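Local atomic coordinates of periplasmic binding protein (Veillonella parvula, PDB entry 4N01), a protein that probably binds a solute in the bacterial periplasm and delivers it to a membrane transporter, as a solute-binding protein of the chelatase-clan fold. Residues Tyr228-Ile236 / Glu313-Leu324; Ala198-Lys209 / Lys325-Val336. One frame throughout, in Å; residues are numbered along the deposited sequence.

Interaction 1: residues Tyr228-Ile236 / Glu313-Leu324; sequences YTTNILKLI and EITPGVRTVDAL
Tyr228 lies against the loop 315-319 and the first residue of helix 320-332, and can be followed outward atom by atom. Its first torsion sets CG opposite the backbone N (chi1 -168°), which carries the ring from the first turn of helix 228-234 over to Pro316. Near CB, CG and CD1 meet the proline CG. That carbon sits over the centre of the ring, 3.9 Å from the centroid, a CH-pi contact. Further along, CD2 touches Pro316 CD, and the carbonyl O of Ile314 lies in plane at that edge of the ring, while CE2 rests on the Thr315-Pro316 peptide. At the tip, Tyr228 OH and Thr320 OG1 share a 2.7 Å hydrogen bond lying near the ring plane. The opposite face is covered by Ile232 CG2, off toward the rim, so the ring is fixed between two aliphatic groups and tethered at its end.

Ile314 O also accepts a hydrogen bond from Thr229 OG1 (2.7 Å), with a C=O...O angle of 145° and the donor out of the carbonyl plane. This joins the first turn of helix 228-234 to the backbone just before the loop 315-319. Farther along helix 228-234 the contact is aliphatic. Ile232 CD1 meets Thr320 CG2 tip to tip at 3.8 Å. Leu324 sends CD2 to the backbone O of Ile232 and, at 3.8 Å, to CD1 of Ile236; its CD1 reaches Leu235 CD1.

Helix 228-234 and the start of helix 320-332 cross at -54° with their axes 10.9 Å apart, in the lobe carrying the parallel sheet 238-240, 209-214, 266-270 and 306-309. Helix 165-178 borders them through Leu165, which touches Tyr228, Leu235 and Val321, and helix 182-203 closes over Ile236 with Ile199 and Leu203.

Interaction 2: residues Ala198-Lys209 / Lys325-Val336; sequences AIQNKLKDLPRK and KRLAEEIHGIKV
Leu203 lays its CD2 methyl against the His332 imidazole, 3.6 Å from CD2 of the histidine, the two side chains crossing at about a right angle. The same methyl touches Ile334 CD1 at 3.8 Å, and the other, CD1, reaches Ala328 CB. One turn earlier in helix 182-203, Ile199 divides its branches: CG2 packs on Ala328 CB at 3.6 Å, whereas CD1 lies over the backbone of Lys325. Helices 198-203 and 325-332 run 14° apart, joining the C-terminal helix to the end of helix 182-203 beside the sheet containing strand 209-214.

Beyond Gly333, the first residue to leave the helix, with positive phi, the chain turns back along helix 182-203. Ile334 CG1 lies between its backbone N and carbonyl carbon (chi1 64°), directing CD1 to Lys202 CB and leaving CG2 for Leu206 CD1 (3.6 Å). Val336 CG2 covers Ala198 and Ile199. This tail is held to its own helix by Val336 N, whose nearly straight bond (171°) meets Glu329 OE2 on its anti side.

At the other end, Ile331 CG2 sits over the centre of one face of the His332 ring and also meets Lys209 CG. Pro207 O lies at the ring edge, 3.3 Å from His332 CE1, and a water in the ring plane bridges it to His332 ND1, 2.7 Å from each. NE2 probably bonds Ile236 O.

No direct hydrogen bond joins the segments; the direct contact is mostly apolar packing, with the polar link running through water. Partners at both nitrogens fix the rotation of the imidazole.

How the interactions relate
Both interactions use helix 320-332: its first turn packs in interaction 1 and the remainder, with the C-terminal tail, in interaction 2, their centres about 14 Å apart. Ile236 joins them. Besides the probable bond of its carbonyl O to His332 NE2, 2.7 Å long, its CA packs against Leu203 CD1 at 3.6 Å, and its CD1 against Leu327 CB. A salt bridge from Glu313 OE2 to Arg326 NH1 (2.9 Å) makes a second tie. Interaction 1 is buried, about 8 Å from the centre of the chain, with a sodium ion about 6 Å from the Thr315 side chain; interaction 2 is at the surface, about 21 Å from that centre.

Interaction 1: residues Tyr228-Ile236 / Glu313-Leu324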
loop_
_atom_site.group_PDB
_atom_site.type_symbol
_atom_site.label_atom_id
_atom_site.label_comp_id
_atom_site.label_asym_id
_atom_site.label_seq_id
_atom_site.Cartn_x
_atom_site.Cartn_y
_atom_site.Cartn_z
ATOM N N TYR A 228 -1.332 -3.032 8.317
ATOM C CA TYR A 228 -1.898 -3.496 7.060
ATOM C C TYR A 228 -1.247 -4.760 6.489
ATOM O O TYR A 228 -1.941 -5.737 6.172
ATOM C CB TYR A 228 -1.868 -2.364 6.030
ATOM C CG TYR A 228 -2.682 -2.660 4.807
ATOM C CD1 TYR A 228 -4.049 -2.422 4.795
ATOM C CD2 TYR A 228 -2.087 -3.184 3.667
ATOM C CE1 TYR A 228 -4.807 -2.687 3.672
ATOM C CE2 TYR A 228 -2.835 -3.448 2.532
ATOM C CZ TYR A 228 -4.192 -3.195 2.546
ATOM O OH TYR A 228 -4.943 -3.462 1.428
ATOM N N THR A 229 0.077 -4.757 6.351
ATOM C CA THR A 229 0.760 -5.875 5.706
ATOM C C THR A 229 0.512 -7.169 6.482
ATOM O O THR A 229 0.231 -8.222 5.899
ATOM C CB THR A 229 2.277 -5.625 5.606
ATOM O OG1 THR A 229 2.521 -4.485 4.767
ATOM C CG2 THR A 229 2.983 -6.847 5.017
ATOM N N THR A 230 0.600 -7.086 7.801
ATOM C CA THR A 230 0.353 -8.245 8.646
ATOM C C THR A 230 -1.083 -8.726 8.502
ATOM O O THR A 230 -1.343 -9.924 8.354
ATOM C CB THR A 230 0.624 -7.876 10.106
ATOM O OG1 THR A 230 2.035 -7.689 10.270
ATOM C CG2 THR A 230 0.137 -8.974 11.044
ATOM N N ASN A 231 -2.024 -7.790 8.538
ATOM C CA ASN A 231 -3.435 -8.153 8.497
ATOM C C ASN A 231 -3.910 -8.761 7.181
ATOM O O ASN A 231 -4.738 -9.666 7.189
ATOM C CB ASN A 231 -4.292 -6.955 8.888
ATOM C CG ASN A 231 -4.139 -6.617 10.340
ATOM O OD1 ASN A 231 -3.910 -7.512 11.165
ATOM N ND2 ASN A 231 -4.238 -5.335 10.676
ATOM N N ILE A 232 -3.387 -8.288 6.054
ATOM C CA ILE A 232 -3.810 -8.851 4.770
ATOM C C ILE A 232 -3.193 -10.240 4.549
ATOM O O ILE A 232 -3.835 -11.133 3.997
ATOM C CB ILE A 232 -3.513 -7.908 3.585
ATOM C CG1 ILE A 232 -2.010 -7.627 3.470
ATOM C CG2 ILE A 232 -4.276 -6.607 3.770
ATOM C CD1 ILE A 232 -1.461 -7.787 2.092
ATOM N N LEU A 233 -1.960 -10.435 5.008
ATOM C CA LEU A 233 -1.318 -11.745 4.890
ATOM C C LEU A 233 -2.019 -12.808 5.733
ATOM O O LEU A 233 -2.076 -13.979 5.348
ATOM C CB LEU A 233 0.185 -11.671 5.251
ATOM C CG LEU A 233 1.029 -10.913 4.218
ATOM C CD1 LEU A 233 2.472 -10.779 4.716
ATOM C CD2 LEU A 233 0.979 -11.625 2.865
ATOM N N LYS A 234 -2.594 -12.404 6.860
ATOM C CA LYS A 234 -3.364 -13.344 7.675
ATOM C C LYS A 234 -4.568 -13.910 6.909
ATOM O O LYS A 234 -5.023 -15.023 7.183
ATOM C CB LYS A 234 -3.812 -12.687 8.986
ATOM C CG LYS A 234 -2.691 -12.571 10.008
ATOM C CD LYS A 234 -3.168 -11.977 11.325
ATOM C CE LYS A 234 -2.083 -12.131 12.392
ATOM N NZ LYS A 234 -2.344 -11.313 13.614
ATOM N N LEU A 235 -5.073 -13.156 5.941
ATOM C CA LEU A 235 -6.223 -13.620 5.151
ATOM C C LEU A 235 -5.939 -14.887 4.328
ATOM O O LEU A 235 -6.875 -15.599 3.945
ATOM C CB LEU A 235 -6.718 -12.511 4.212
ATOM C CG LEU A 235 -7.296 -11.260 4.874
ATOM C CD1 LEU A 235 -7.586 -10.234 3.777
ATOM C CD2 LEU A 235 -8.561 -11.569 5.671
ATOM N N ILE A 236 -4.668 -15.157 4.036
ATOM C CA ILE A 236 -4.310 -16.338 3.250
ATOM C C ILE A 236 -3.444 -17.301 4.047
ATOM O O ILE A 236 -2.639 -18.037 3.478
ATOM C CB ILE A 236 -3.582 -15.988 1.928
ATOM C CG1 ILE A 236 -2.337 -15.133 2.202
ATOM C CG2 ILE A 236 -4.536 -15.284 0.959
ATOM C CD1 ILE A 236 -1.401 -15.000 0.963
ATOM N N GLU A 313 2.015 -3.969 -3.515
ATOM C CA GLU A 313 1.131 -5.126 -3.420
ATOM C C GLU A 313 0.737 -5.456 -1.998
ATOM O O GLU A 313 -0.308 -6.068 -1.768
ATOM C CB GLU A 313 1.818 -6.357 -4.037
ATOM C CG GLU A 313 1.884 -6.310 -5.562
ATOM C CD GLU A 313 2.679 -7.460 -6.156
ATOM O OE1 GLU A 313 3.634 -7.946 -5.501
ATOM O OE2 GLU A 313 2.345 -7.892 -7.281
ATOM N N ILE A 314 1.576 -5.065 -1.044
ATOM C CA ILE A 314 1.337 -5.407 0.366
ATOM C C ILE A 314 1.067 -4.194 1.245
ATOM O O ILE A 314 1.030 -4.299 2.473
ATOM C CB ILE A 314 2.502 -6.242 0.976
ATOM C CG1 ILE A 314 3.846 -5.530 0.774
ATOM C CG2 ILE A 314 2.524 -7.634 0.378
ATOM C CD1 ILE A 314 5.002 -6.172 1.537
ATOM N N THR A 315 0.889 -3.039 0.607
ATOM C CA THR A 315 0.500 -1.818 1.297
ATOM C C THR A 315 -0.812 -1.322 0.662
ATOM O O THR A 315 -1.201 -1.810 -0.408
ATOM C CB THR A 315 1.612 -0.761 1.222
ATOM O OG1 THR A 315 1.944 -0.535 -0.149
ATOM C CG2 THR A 315 2.845 -1.250 1.984
ATOM N N PRO A 316 -1.507 -0.375 1.317
ATOM C CA PRO A 316 -2.846 0.000 0.845
ATOM C C PRO A 316 -2.859 0.466 -0.611
ATOM O O PRO A 316 -1.907 1.109 -1.054
ATOM C CB PRO A 316 -3.213 1.165 1.759
ATOM C CG PRO A 316 -2.522 0.831 3.054
ATOM C CD PRO A 316 -1.202 0.236 2.628
ATOM N N GLY A 317 -3.923 0.139 -1.340
ATOM C CA GLY A 317 -4.023 0.487 -2.749
ATOM C C GLY A 317 -5.098 -0.348 -3.413
ATOM O O GLY A 317 -6.131 -0.624 -2.802
ATOM N N VAL A 318 -4.861 -0.760 -4.655
ATOM C CA VAL A 318 -5.874 -1.493 -5.407
ATOM C C VAL A 318 -5.360 -2.861 -5.816
ATOM O O VAL A 318 -6.040 -3.593 -6.521
ATOM C CB VAL A 318 -6.316 -0.718 -6.663
ATOM C CG1 VAL A 318 -6.897 0.630 -6.267
ATOM C CG2 VAL A 318 -5.133 -0.545 -7.608
ATOM N N ARG A 319 -4.161 -3.218 -5.349
ATOM C CA ARG A 319 -3.527 -4.447 -5.818
ATOM C C ARG A 319 -3.644 -5.613 -4.853
ATOM O O ARG A 319 -3.184 -6.714 -5.172
ATOM C CB ARG A 319 -2.038 -4.219 -6.077
ATOM C CG ARG A 319 -1.715 -3.033 -6.975
ATOM C CD ARG A 319 -0.240 -3.091 -7.305
ATOM N NE ARG A 319 0.230 -1.877 -7.959
ATOM C CZ ARG A 319 1.324 -1.816 -8.707
ATOM N NH1 ARG A 319 2.049 -2.913 -8.926
ATOM N NH2 ARG A 319 1.684 -0.664 -9.246
ATOM N N THR A 320 -4.214 -5.380 -3.674
ATOM C CA THR A 320 -4.077 -6.356 -2.593
ATOM C C THR A 320 -4.606 -7.750 -2.890
ATOM O O THR A 320 -3.874 -8.736 -2.756
ATOM C CB THR A 320 -4.720 -5.875 -1.265
ATOM O OG1 THR A 320 -4.244 -4.559 -0.962
ATOM C CG2 THR A 320 -4.330 -6.815 -0.139
ATOM N N VAL A 321 -5.879 -7.844 -3.256
ATOM C CA VAL A 321 -6.476 -9.161 -3.449
ATOM C C VAL A 321 -5.834 -9.885 -4.641
ATOM O O VAL A 321 -5.617 -11.096 -4.594
ATOM C CB VAL A 321 -8.012 -9.075 -3.569
ATOM C CG1 VAL A 321 -8.586 -10.412 -4.013
ATOM C CG2 VAL A 321 -8.599 -8.680 -2.213
ATOM N N ASP A 322 -5.487 -9.131 -5.683
ATOM C CA ASP A 322 -4.771 -9.703 -6.825
ATOM C C ASP A 322 -3.438 -10.316 -6.398
ATOM O O ASP A 322 -3.097 -11.432 -6.801
ATOM C CB ASP A 322 -4.538 -8.638 -7.899
ATOM C CG ASP A 322 -3.794 -9.178 -9.099
ATOM O OD1 ASP A 322 -4.431 -9.856 -9.935
ATOM O OD2 ASP A 322 -2.573 -8.926 -9.209
ATOM N N ALA A 323 -2.700 -9.595 -5.561
ATOM C CA ALA A 323 -1.419 -10.076 -5.055
ATOM C C ALA A 323 -1.611 -11.264 -4.104
ATOM O O ALA A 323 -0.833 -12.227 -4.127
ATOM C CB ALA A 323 -0.688 -8.956 -4.352
ATOM N N LEU A 324 -2.644 -11.200 -3.271
ATOM C CA LEU A 324 -2.932 -12.293 -2.346
ATOM C C LEU A 324 -3.242 -13.595 -3.078
ATOM O O LEU A 324 -2.931 -14.682 -2.590
ATOM C CB LEU A 324 -4.096 -11.921 -1.435
ATOM C CG LEU A 324 -3.826 -10.927 -0.297
ATOM C CD1 LEU A 324 -5.132 -10.665 0.463
ATOM C CD2 LEU A 324 -2.771 -11.447 0.650
#

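Interaction 2: residues Ala198-Lys209 / Lys325-Val336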
loop_
_atom_site.group_PDB
_atom_site.type_symbol
_atom_site.label_atom_id
_atom_site.label_comp_id
_atom_site.label_asym_id
_atom_site.label_seq_id
_atom_site.Cartn_x
_atom_site.Cartn_y
_atom_site.Cartn_z
ATOM N N ALA A 198 -12.902 -16.788 -3.190
ATOM C CA ALA A 198 -12.446 -17.910 -4.007
ATOM C C ALA A 198 -11.079 -18.397 -3.539
ATOM O O ALA A 198 -10.828 -19.608 -3.469
ATOM C CB ALA A 198 -12.405 -17.525 -5.474
ATOM N N ILE A 199 -10.195 -17.464 -3.198
ATOM C CA ILE A 199 -8.895 -17.844 -2.650
ATOM C C ILE A 199 -9.050 -18.581 -1.323
ATOM O O ILE A 199 -8.475 -19.654 -1.117
ATOM C CB ILE A 199 -8.002 -16.616 -2.403
ATOM C CG1 ILE A 199 -7.757 -15.867 -3.716
ATOM C CG2 ILE A 199 -6.673 -17.039 -1.764
ATOM C CD1 ILE A 199 -7.315 -14.439 -3.496
ATOM N N GLN A 200 -9.832 -18.008 -0.417
ATOM C CA GLN A 200 -9.967 -18.575 0.918
ATOM C C GLN A 200 -10.629 -19.955 0.906
ATOM O O GLN A 200 -10.291 -20.816 1.719
ATOM C CB GLN A 200 -10.702 -17.583 1.839
ATOM C CG GLN A 200 -9.918 -16.288 2.063
ATOM C CD GLN A 200 -10.543 -15.392 3.108
ATOM O OE1 GLN A 200 -11.749 -15.144 3.089
ATOM N NE2 GLN A 200 -9.725 -14.909 4.040
ATOM N N ASN A 201 -11.557 -20.175 -0.023
ATOM C CA ASN A 201 -12.176 -21.494 -0.163
ATOM C C ASN A 201 -11.178 -22.583 -0.541
ATOM O O ASN A 201 -11.277 -23.708 -0.059
ATOM C CB ASN A 201 -13.345 -21.461 -1.160
ATOM C CG ASN A 201 -14.644 -21.021 -0.512
ATOM O OD1 ASN A 201 -14.850 -21.231 0.685
ATOM N ND2 ASN A 201 -15.528 -20.406 -1.296
ATOM N N LYS A 202 -10.214 -22.245 -1.394
ATOM C CA LYS A 202 -9.129 -23.170 -1.732
ATOM C C LYS A 202 -8.182 -23.433 -0.558
ATOM O O LYS A 202 -7.489 -24.443 -0.538
ATOM C CB LYS A 202 -8.311 -22.626 -2.911
ATOM C CG LYS A 202 -8.927 -22.831 -4.287
ATOM C CD LYS A 202 -8.930 -24.301 -4.678
ATOM C CE LYS A 202 -9.281 -24.490 -6.150
ATOM N NZ LYS A 202 -10.571 -23.850 -6.519
ATOM N N LEU A 203 -8.137 -22.517 0.405
ATOM C CA LEU A 203 -7.187 -22.619 1.511
ATOM C C LEU A 203 -7.775 -23.289 2.740
ATOM O O LEU A 203 -7.053 -23.563 3.699
ATOM C CB LEU A 203 -6.676 -21.238 1.911
ATOM C CG LEU A 203 -5.903 -20.511 0.817
ATOM C CD1 LEU A 203 -5.435 -19.158 1.311
ATOM C CD2 LEU A 203 -4.711 -21.375 0.408
ATOM N N LYS A 204 -9.079 -23.540 2.714
ATOM C CA LYS A 204 -9.748 -24.173 3.842
ATOM C C LYS A 204 -9.040 -25.485 4.191
ATOM O O LYS A 204 -8.790 -26.312 3.312
ATOM C CB LYS A 204 -11.223 -24.434 3.522
ATOM C CG LYS A 204 -12.140 -24.281 4.729
ATOM C CD LYS A 204 -13.177 -25.397 4.788
ATOM C CE LYS A 204 -14.186 -25.165 5.903
ATOM N NZ LYS A 204 -15.452 -25.910 5.658
ATOM N N ASP A 205 -8.670 -25.634 5.460
ATOM C CA ASP A 205 -8.089 -26.884 5.966
ATOM C C ASP A 205 -6.675 -27.192 5.454
ATOM O O ASP A 205 -6.191 -28.315 5.609
ATOM C CB ASP A 205 -9.019 -28.075 5.705
ATOM C CG ASP A 205 -10.372 -27.916 6.365
ATOM O OD1 ASP A 205 -10.427 -27.406 7.506
ATOM O OD2 ASP A 205 -11.386 -28.302 5.740
ATOM N N LEU A 206 -6.022 -26.204 4.849
ATOM C CA LEU A 206 -4.575 -26.272 4.620
ATOM C C LEU A 206 -3.872 -25.611 5.804
ATOM O O LEU A 206 -4.375 -24.634 6.357
ATOM C CB LEU A 206 -4.176 -25.555 3.321
ATOM C CG LEU A 206 -4.821 -26.067 2.028
ATOM C CD1 LEU A 206 -4.234 -25.336 0.823
ATOM C CD2 LEU A 206 -4.644 -27.573 1.895
ATOM N N PRO A 207 -2.700 -26.136 6.197
ATOM C CA PRO A 207 -1.967 -25.574 7.345
ATOM C C PRO A 207 -1.515 -24.136 7.124
ATOM O O PRO A 207 -1.162 -23.767 6.001
ATOM C CB PRO A 207 -0.730 -26.478 7.465
ATOM C CG PRO A 207 -0.610 -27.165 6.120
ATOM C CD PRO A 207 -2.032 -27.320 5.630
ATOM N N ARG A 208 -1.507 -23.330 8.185
ATOM C CA ARG A 208 -1.043 -21.957 8.068
ATOM C C ARG A 208 0.483 -21.967 8.009
ATOM O O ARG A 208 1.121 -22.915 8.466
ATOM C CB ARG A 208 -1.518 -21.130 9.273
ATOM C CG ARG A 208 -3.031 -21.190 9.511
ATOM C CD ARG A 208 -3.449 -20.250 10.634
ATOM N NE ARG A 208 -3.168 -18.857 10.287
ATOM C CZ ARG A 208 -3.996 -18.085 9.594
ATOM N NH1 ARG A 208 -5.153 -18.579 9.168
ATOM N NH2 ARG A 208 -3.663 -16.829 9.318
ATOM N N LYS A 209 1.063 -20.917 7.451
ATOM C CA LYS A 209 2.517 -20.842 7.317
ATOM C C LYS A 209 3.057 -19.586 7.981
ATOM O O LYS A 209 2.378 -18.560 8.016
ATOM C CB LYS A 209 2.910 -20.832 5.835
ATOM C CG LYS A 209 2.492 -22.075 5.089
ATOM C CD LYS A 209 3.246 -23.299 5.570
ATOM C CE LYS A 209 2.842 -24.519 4.748
ATOM N NZ LYS A 209 3.693 -25.694 5.049
ATOM N N LYS A 325 -3.855 -13.488 -4.249
ATOM C CA LYS A 325 -4.119 -14.661 -5.077
ATOM C C LYS A 325 -2.804 -15.359 -5.439
ATOM O O LYS A 325 -2.650 -16.574 -5.250
ATOM C CB LYS A 325 -4.866 -14.249 -6.341
ATOM C CG LYS A 325 -5.376 -15.393 -7.184
ATOM C CD LYS A 325 -6.287 -14.860 -8.300
ATOM C CE LYS A 325 -6.917 -15.978 -9.111
ATOM N NZ LYS A 325 -5.914 -16.772 -9.868
ATOM N N ARG A 326 -1.851 -14.582 -5.947
ATOM C CA ARG A 326 -0.547 -15.120 -6.341
ATOM C C ARG A 326 0.213 -15.673 -5.142
ATOM O O ARG A 326 0.818 -16.749 -5.224
ATOM C CB ARG A 326 0.285 -14.040 -7.035
ATOM C CG ARG A 326 1.569 -14.550 -7.673
ATOM C CD ARG A 326 2.356 -13.406 -8.329
ATOM N NE ARG A 326 3.189 -12.687 -7.365
ATOM C CZ ARG A 326 2.992 -11.429 -6.978
ATOM N NH1 ARG A 326 1.985 -10.719 -7.483
ATOM N NH2 ARG A 326 3.822 -10.876 -6.096
ATOM N N LEU A 327 0.182 -14.942 -4.030
ATOM C CA LEU A 327 0.926 -15.333 -2.842
ATOM C C LEU A 327 0.350 -16.618 -2.273
ATOM O O LEU A 327 1.098 -17.492 -1.846
ATOM C CB LEU A 327 0.891 -14.223 -1.782
ATOM C CG LEU A 327 1.696 -12.955 -2.096
ATOM C CD1 LEU A 327 1.426 -11.851 -1.081
ATOM C CD2 LEU A 327 3.151 -13.275 -2.097
ATOM N N ALA A 328 -0.980 -16.744 -2.305
ATOM C CA ALA A 328 -1.637 -17.954 -1.824
ATOM C C ALA A 328 -1.203 -19.161 -2.643
ATOM O O ALA A 328 -1.049 -20.270 -2.119
ATOM C CB ALA A 328 -3.156 -17.796 -1.876
ATOM N N GLU A 329 -0.998 -18.955 -3.937
ATOM C CA GLU A 329 -0.640 -20.069 -4.795
ATOM C C GLU A 329 0.797 -20.466 -4.503
ATOM O O GLU A 329 1.119 -21.653 -4.397
ATOM C CB GLU A 329 -0.837 -19.705 -6.272
ATOM C CG GLU A 329 -2.303 -19.491 -6.637
ATOM C CD GLU A 329 -2.520 -19.238 -8.114
ATOM O OE1 GLU A 329 -1.548 -18.867 -8.812
ATOM O OE2 GLU A 329 -3.670 -19.414 -8.579
ATOM N N GLU A 330 1.651 -19.469 -4.331
ATOM C CA GLU A 330 3.066 -19.726 -4.097
ATOM C C GLU A 330 3.360 -20.315 -2.716
ATOM O O GLU A 330 4.225 -21.181 -2.585
ATOM C CB GLU A 330 3.887 -18.454 -4.365
ATOM C CG GLU A 330 4.031 -18.144 -5.867
ATOM C CD GLU A 330 4.624 -16.774 -6.163
ATOM O OE1 GLU A 330 4.842 -15.998 -5.211
ATOM O OE2 GLU A 330 4.860 -16.466 -7.355
ATOM N N ILE A 331 2.637 -19.866 -1.695
ATOM C CA ILE A 331 2.881 -20.318 -0.316
ATOM C C ILE A 331 2.242 -21.673 -0.033
ATOM O O ILE A 331 2.837 -22.538 0.616
ATOM C CB ILE A 331 2.372 -19.268 0.695
ATOM C CG1 ILE A 331 3.245 -18.016 0.607
ATOM C CG2 ILE A 331 2.381 -19.802 2.131
ATOM C CD1 ILE A 331 2.688 -16.818 1.344
ATOM N N HIS A 332 1.044 -21.876 -0.566
ATOM C CA HIS A 332 0.257 -23.062 -0.238
ATOM C C HIS A 332 0.175 -24.083 -1.365
ATOM O O HIS A 332 -0.380 -25.165 -1.179
ATOM C CB HIS A 332 -1.146 -22.636 0.157
ATOM C CG HIS A 332 -1.196 -21.841 1.430
ATOM N ND1 HIS A 332 -1.002 -22.412 2.666
ATOM C CD2 HIS A 332 -1.426 -20.524 1.645
ATOM C CE1 HIS A 332 -1.116 -21.478 3.601
ATOM N NE2 HIS A 332 -1.369 -20.328 3.008
ATOM N N GLY A 333 0.708 -23.741 -2.534
ATOM C CA GLY A 333 0.747 -24.675 -3.653
ATOM C C GLY A 333 -0.608 -24.968 -4.277
ATOM O O GLY A 333 -0.793 -26.014 -4.894
ATOM N N ILE A 334 -1.559 -24.054 -4.113
ATOM C CA ILE A 334 -2.870 -24.202 -4.736
ATOM C C ILE A 334 -2.884 -23.556 -6.115
ATOM O O ILE A 334 -1.996 -22.773 -6.464
ATOM C CB ILE A 334 -3.988 -23.505 -3.923
ATOM C CG1 ILE A 334 -3.753 -21.988 -3.877
ATOM C CG2 ILE A 334 -4.084 -24.076 -2.535
ATOM C CD1 ILE A 334 -4.954 -21.174 -3.384
ATOM N N LYS A 335 -3.908 -23.883 -6.892
ATOM C CA LYS A 335 -4.272 -23.086 -8.054
ATOM C C LYS A 335 -5.670 -22.530 -7.803
ATOM O O LYS A 335 -6.588 -23.291 -7.504
ATOM C CB LYS A 335 -4.268 -23.934 -9.330
ATOM C CG LYS A 335 -2.964 -23.901 -10.122
ATOM C CD LYS A 335 -1.878 -24.750 -9.473
ATOM C CE LYS A 335 -0.648 -24.856 -10.365
ATOM N NZ LYS A 335 -0.186 -23.522 -10.843
ATOM N N VAL A 336 -5.832 -21.214 -7.900
ATOM C CA VAL A 336 -7.161 -20.608 -7.784
ATOM C C VAL A 336 -7.559 -19.866 -9.060
ATOM O O VAL A 336 -8.310 -20.390 -9.884
ATOM C CB VAL A 336 -7.260 -19.656 -6.566
ATOM C CG1 VAL A 336 -5.997 -18.829 -6.434
ATOM C CG2 VAL A 336 -8.478 -18.747 -6.684
HETATM O O HOH W 1 -0.561 -24.897 3.584
#